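D-mandelate dehydrogenase (Rhodotorula graminis, PDB 2W2K) probably reduces 2-oxoacids to D-2-hydroxyacids, or runs the reverse oxidation as with D-mandelate, using a nicotinamide cofactor held in its Rossmann-type domain. Local coordinates at residues Ala244-Gly249 with Gly273-Ala278. Numbering follows the deposited sequence.
Sequences AAMKPG and GKLLSA
Lys274 reaches back past the Met246 carbonyl to the end of helix 240-245, showing how the far end of a beta-alpha-beta crossover in a Rossmann-type domain, where the chain enters strand 275-280, can be tied to the helix that precedes the first strand. Strands 250-254 and 275-280 lie side by side and parallel, with helix 263-271 connecting them, and the two segments approach each other where these strands begin, away from the annotated NAD-binding residues. The lysine starts out wrongly directed: its CB leaves the backbone pointing away from 244-249. CG lies anti to the backbone N (chi1 162°), and the successive bends at chi2, chi3 and chi4 then curl the chain back. CD is the first atom to arrive, passing alongside the backbone with Met246 O at 3.4 Å and Lys247 O at 3.6 Å. CE follows at 3.3 Å from Met246 O. The ammonium NZ hydrogen-bonds to Phe243 O in the last turn of the helix, adds a weak bond to Met246 O at 3.2 Å, and stands 3.1 Å from Ala244 O. Its positive charge probably offsets the partial negative charge of the carbonyls at and just beyond the helix C-terminus. A leucine in its place would probably leave Phe243 O without this donor and the helix end without a compensating charge. The backbone supplies a second tie, from Gly249 N to Lys274 O (2.9 Å); it is bent, 131° at the hydrogen, with the donor above the carbonyl plane. Two residues further along, Leu276 CB packs against Gly249 O at 3.7 Å. On the buried side, Leu275, also wedged against Leu266 and Leu270 of the connecting helix, meets the methionine obliquely, and the bend at chi3 of Met246 leaves its terminal CE 3.9 Å from Leu275 CD2.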
loop_
_atom_site.group_PDB
_atom_site.type_symbol
_atom_site.label_atom_id
_atom_site.label_comp_id
_atom_site.label_asym_id
_atom_site.label_seq_id
_atom_site.Cartn_x
_atom_site.Cartn_y
_atom_site.Cartn_z
ATOM N N ALA B 244 -10.850 -12.478 -21.378
ATOM C CA ALA B 244 -10.239 -13.115 -22.574
ATOM C C ALA B 244 -9.216 -12.217 -23.273
ATOM O O ALA B 244 -8.163 -12.708 -23.794
ATOM C CB ALA B 244 -11.337 -13.621 -23.578
ATOM N N ALA B 245 -9.491 -10.906 -23.278
ATOM C CA ALA B 245 -8.593 -9.910 -23.910
ATOM C C ALA B 245 -7.344 -9.548 -23.089
ATOM O O ALA B 245 -6.364 -9.065 -23.660
ATOM C CB ALA B 245 -9.370 -8.620 -24.334
ATOM N N MET B 246 -7.356 -9.828 -21.775
ATOM C CA MET B 246 -6.196 -9.525 -20.909
ATOM C C MET B 246 -4.968 -10.407 -21.181
ATOM O O MET B 246 -5.088 -11.522 -21.704
ATOM C CB MET B 246 -6.594 -9.578 -19.412
ATOM C CG MET B 246 -7.591 -8.465 -19.021
ATOM S SD MET B 246 -8.017 -8.440 -17.249
ATOM C CE MET B 246 -6.528 -7.695 -16.538
ATOM N N LYS B 247 -3.777 -9.913 -20.833
ATOM C CA LYS B 247 -2.577 -10.726 -21.057
ATOM C C LYS B 247 -2.415 -11.805 -19.975
ATOM O O LYS B 247 -2.883 -11.622 -18.848
ATOM C CB LYS B 247 -1.322 -9.864 -21.225
ATOM C CG LYS B 247 -0.861 -9.121 -20.049
ATOM C CD LYS B 247 0.322 -8.185 -20.422
ATOM C CE LYS B 247 -0.199 -6.914 -21.055
ATOM N NZ LYS B 247 0.872 -5.987 -21.426
ATOM N N PRO B 248 -1.779 -12.942 -20.321
ATOM C CA PRO B 248 -1.523 -13.997 -19.319
ATOM C C PRO B 248 -0.712 -13.473 -18.138
ATOM O O PRO B 248 0.277 -12.761 -18.337
ATOM C CB PRO B 248 -0.704 -15.034 -20.113
ATOM C CG PRO B 248 -1.162 -14.809 -21.570
ATOM C CD PRO B 248 -1.257 -13.316 -21.658
ATOM N N GLY B 249 -1.131 -13.823 -16.922
ATOM C CA GLY B 249 -0.424 -13.389 -15.701
ATOM C C GLY B 249 -0.669 -11.947 -15.254
ATOM O O GLY B 249 0.144 -11.373 -14.499
ATOM N N GLY B 273 -5.471 -19.421 -14.619
ATOM C CA GLY B 273 -4.153 -18.777 -14.678
ATOM C C GLY B 273 -4.070 -17.532 -15.553
ATOM O O GLY B 273 -2.986 -16.947 -15.703
ATOM N N LYS B 274 -5.190 -17.131 -16.163
ATOM C CA LYS B 274 -5.202 -15.888 -16.961
ATOM C C LYS B 274 -4.795 -14.713 -16.074
ATOM O O LYS B 274 -3.962 -13.876 -16.470
ATOM C CB LYS B 274 -6.569 -15.632 -17.633
ATOM C CG LYS B 274 -6.820 -14.169 -18.117
ATOM C CD LYS B 274 -5.795 -13.657 -19.158
ATOM C CE LYS B 274 -5.723 -14.502 -20.428
ATOM N NZ LYS B 274 -6.844 -14.194 -21.377
ATOM N N LEU B 275 -5.402 -14.646 -14.889
ATOM C CA LEU B 275 -5.006 -13.665 -13.867
ATOM C C LEU B 275 -4.090 -14.303 -12.825
ATOM O O LEU B 275 -4.370 -15.410 -12.362
ATOM C CB LEU B 275 -6.258 -13.094 -13.157
ATOM C CG LEU B 275 -7.264 -12.241 -13.953
ATOM C CD1 LEU B 275 -8.495 -11.990 -13.100
ATOM C CD2 LEU B 275 -6.664 -10.909 -14.420
ATOM N N LEU B 276 -2.993 -13.613 -12.476
ATOM C CA LEU B 276 -2.150 -13.984 -11.331
ATOM C C LEU B 276 -2.817 -13.658 -9.987
ATOM O O LEU B 276 -2.775 -14.469 -9.016
ATOM C CB LEU B 276 -0.790 -13.256 -11.426
ATOM C CG LEU B 276 0.171 -13.433 -10.228
ATOM C CD1 LEU B 276 0.649 -14.899 -10.173
ATOM C CD2 LEU B 276 1.349 -12.460 -10.292
ATOM N N SER B 277 -3.415 -12.469 -9.922
ATOM C CA SER B 277 -3.882 -11.903 -8.645
ATOM C C SER B 277 -4.990 -10.857 -8.880
ATOM O O SER B 277 -5.136 -10.309 -10.002
ATOM C CB SER B 277 -2.695 -11.291 -7.861
ATOM O OG SER B 277 -1.996 -10.347 -8.671
ATOM N N ALA B 278 -5.795 -10.620 -7.842
ATOM C CA ALA B 278 -6.886 -9.612 -7.895
ATOM C C ALA B 278 -7.131 -8.993 -6.516
ATOM O O ALA B 278 -6.824 -9.623 -5.485
ATOM C CB ALA B 278 -8.199 -10.240 -8.463
#